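Local coordinates for protein alpha-galactosidase 1 (Saccharomyces cerevisiae, PDB 3LRK) that hydrolyses terminal, non-reducing alpha-D-galactose residues from alpha-D-galactosides, including galactose oligosaccharides and galactomannans, as a secreted homotetrameric glycosidase of family GH27, at residues A[169-174]-A[198-203]. The protein carries 1 engineered substitution. Residues are numbered along the deposited sequence; the frame is centred on the assembly and turned at random.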
ATOM      1  N   ALA A 169      12.632  -5.927 -22.586  1.00 17.44           N
ATOM      2  CA  ALA A 169      13.373  -5.280 -23.666  1.00 17.57           C
ATOM      3  C   ALA A 169      14.801  -5.830 -23.799  1.00 17.49           C
ATOM      4  O   ALA A 169      15.250  -6.107 -24.921  1.00 17.09           O
ATOM      5  CB  ALA A 169      13.382  -3.734 -23.503  1.00 17.63           C
ATOM      6  N   MET A 170      15.506  -6.001 -22.681  1.00 16.81           N
ATOM      7  CA  MET A 170      16.869  -6.576 -22.745  1.00 17.63           C
ATOM      8  C   MET A 170      16.865  -8.105 -22.953  1.00 17.66           C
ATOM      9  O   MET A 170      17.730  -8.633 -23.650  1.00 18.39           O
ATOM     10  CB  MET A 170      17.710  -6.192 -21.525  1.00 17.28           C
ATOM     11  CG  MET A 170      19.139  -6.774 -21.532  1.00 17.72           C
ATOM     12  SD  MET A 170      20.080  -6.323 -22.989  1.00 20.68           S
ATOM     13  CE  MET A 170      20.730  -4.729 -22.481  1.00 17.92           C
ATOM     14  N   SER A 171      15.888  -8.793 -22.368  1.00 17.95           N
ATOM     15  CA  SER A 171      15.706 -10.235 -22.591  1.00 18.41           C
ATOM     16  C   SER A 171      15.602 -10.538 -24.093  1.00 18.52           C
ATOM     17  O   SER A 171      16.316 -11.413 -24.613  1.00 18.27           O
ATOM     18  CB  SER A 171      14.449 -10.737 -21.874  1.00 18.80           C
ATOM     19  OG  SER A 171      14.336 -12.151 -21.957  1.00 19.20           O
ATOM     20  N   ASP A 172      14.713  -9.805 -24.769  1.00 18.02           N
ATOM     21  CA  ASP A 172      14.505  -9.945 -26.212  1.00 18.66           C
ATOM     22  C   ASP A 172      15.741  -9.587 -27.031  1.00 18.39           C
ATOM     23  O   ASP A 172      16.085 -10.290 -27.988  1.00 18.80           O
ATOM     24  CB  ASP A 172      13.319  -9.103 -26.678  1.00 18.59           C
ATOM     25  CG  ASP A 172      11.984  -9.627 -26.166  1.00 20.24           C
ATOM     26  OD1 ASP A 172      11.914 -10.776 -25.674  1.00 21.48           O
ATOM     27  OD2 ASP A 172      10.993  -8.877 -26.266  1.00 19.87           O
ATOM     28  N   ALA A 173      16.390  -8.483 -26.667  1.00 18.27           N
ATOM     29  CA  ALA A 173      17.615  -8.035 -27.339  1.00 18.06           C
ATOM     30  C   ALA A 173      18.727  -9.091 -27.258  1.00 17.82           C
ATOM     31  O   ALA A 173      19.427  -9.323 -28.234  1.00 18.04           O
ATOM     32  CB  ALA A 173      18.090  -6.701 -26.752  1.00 18.45           C
ATOM     33  N   LEU A 174      18.890  -9.714 -26.097  1.00 17.49           N
ATOM     34  CA  LEU A 174      19.888 -10.774 -25.920  1.00 17.85           C
ATOM     35  C   LEU A 174      19.528 -11.996 -26.764  1.00 18.87           C
ATOM     36  O   LEU A 174      20.386 -12.573 -27.455  1.00 18.60           O
ATOM     37  CB  LEU A 174      20.018 -11.156 -24.436  1.00 17.88           C
ATOM     38  CG  LEU A 174      20.649 -10.158 -23.470  1.00 17.51           C
ATOM     39  CD1 LEU A 174      20.395 -10.566 -22.005  1.00 17.12           C
ATOM     40  CD2 LEU A 174      22.165  -9.988 -23.742  1.00 15.91           C
ATOM     41  N   SER A 198      10.229 -15.196 -14.407  1.00 18.45           N
ATOM     42  CA  SER A 198      10.543 -16.517 -14.996  1.00 18.53           C
ATOM     43  C   SER A 198      10.456 -16.598 -16.521  1.00 19.18           C
ATOM     44  O   SER A 198      11.269 -17.285 -17.164  1.00 19.48           O
ATOM     45  CB  SER A 198       9.710 -17.629 -14.343  1.00 18.77           C
ATOM     46  OG  SER A 198       8.350 -17.549 -14.731  1.00 18.63           O
ATOM     47  N   GLY A 199       9.491 -15.892 -17.103  1.00 18.74           N
ATOM     48  CA  GLY A 199       9.273 -15.921 -18.544  1.00 18.57           C
ATOM     49  C   GLY A 199      10.271 -15.154 -19.385  1.00 18.68           C
ATOM     50  O   GLY A 199      10.285 -15.286 -20.616  1.00 18.49           O
ATOM     51  N   ILE A 200      11.109 -14.346 -18.730  1.00 18.86           N
ATOM     52  CA  ILE A 200      12.070 -13.496 -19.434  1.00 18.56           C
ATOM     53  C   ILE A 200      13.506 -13.535 -18.872  1.00 18.59           C
ATOM     54  O   ILE A 200      14.393 -12.912 -19.447  1.00 18.72           O
ATOM     55  CB  ILE A 200      11.604 -12.005 -19.439  1.00 18.47           C
ATOM     56  CG1 ILE A 200      11.490 -11.466 -18.003  1.00 18.19           C
ATOM     57  CG2 ILE A 200      10.270 -11.835 -20.209  1.00 18.98           C
ATOM     58  CD1 ILE A 200      11.355  -9.894 -17.927  1.00 17.12           C
ATOM     59  N   ALA A 201      13.723 -14.230 -17.753  1.00 18.65           N
ATOM     60  CA  ALA A 201      15.027 -14.230 -17.064  1.00 19.05           C
ATOM     61  C   ALA A 201      15.313 -15.535 -16.321  1.00 19.23           C
ATOM     62  O   ALA A 201      14.397 -16.308 -16.045  1.00 19.84           O
ATOM     63  CB  ALA A 201      15.120 -13.048 -16.091  1.00 18.41           C
ATOM     64  N   ASN A 202      16.588 -15.752 -15.982  1.00 18.61           N
ATOM     65  CA  ASN A 202      17.031 -16.945 -15.262  1.00 18.11           C
ATOM     66  C   ASN A 202      17.122 -16.786 -13.745  1.00 17.65           C
ATOM     67  O   ASN A 202      17.071 -17.771 -13.002  1.00 16.97           O
ATOM     68  CB  ASN A 202      18.382 -17.410 -15.832  1.00 18.16           C
ATOM     69  CG  ASN A 202      18.265 -17.892 -17.263  1.00 19.26           C
ATOM     70  OD1 ASN A 202      18.940 -17.387 -18.166  1.00 19.91           O
ATOM     71  ND2 ASN A 202      17.393 -18.878 -17.481  1.00 20.48           N
ATOM     72  N   SER A 203      17.296 -15.547 -13.284  1.00 17.29           N
ATOM     73  CA  SER A 203      17.287 -15.246 -11.851  1.00 17.19           C
ATOM     74  C   SER A 203      16.926 -13.763 -11.665  1.00 17.26           C
ATOM     75  O   SER A 203      17.022 -12.968 -12.608  1.00 16.60           O
ATOM     76  CB  SER A 203      18.633 -15.596 -11.171  1.00 17.27           C
ATOM     77  OG  SER A 203      19.674 -14.706 -11.553  1.00 17.99           O
TER
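S171 and I200 mark the closest backbone approach, their CA atoms 5.8 Å apart, where helical residues 169-174 pass the irregular chain of 198-203. One hydrogen bond crosses here: S171 OG donates to I200 O at 2.6 Å, a short distance. The angle at the acceptor, C=O...OG, is 125°, and OG lies 18° off the carbonyl plane, so the hydroxyl approaches well off the line of the C=O bond. With OG anti to the backbone N (chi1 -174°), the S171 side chain, whose CB already points toward the loop, extends its hydroxyl to that oxygen. Of the I200 side chain, CB comes nearest, 3.7 Å from S171 OG, and both residues are buried. In the TIM barrel of this GH27 enzyme, helix 160-177, one of the helices packed around the parallel barrel, is thereby tied to the loop that leads from helix 193-196 into strand 203-205, away from the active site. Replacing this serine by alanine would keep CB, which sits 3.3 Å from I200 O, but is likely to leave the I200 carbonyl without its hydroxyl donor. Y183, on strand 182-185, and Y23 also touch the S171 side chain. Further along, N202 makes backbone hydrogen bonds with Y183 and with W258, on the strands that flank 203-205 in the sheet.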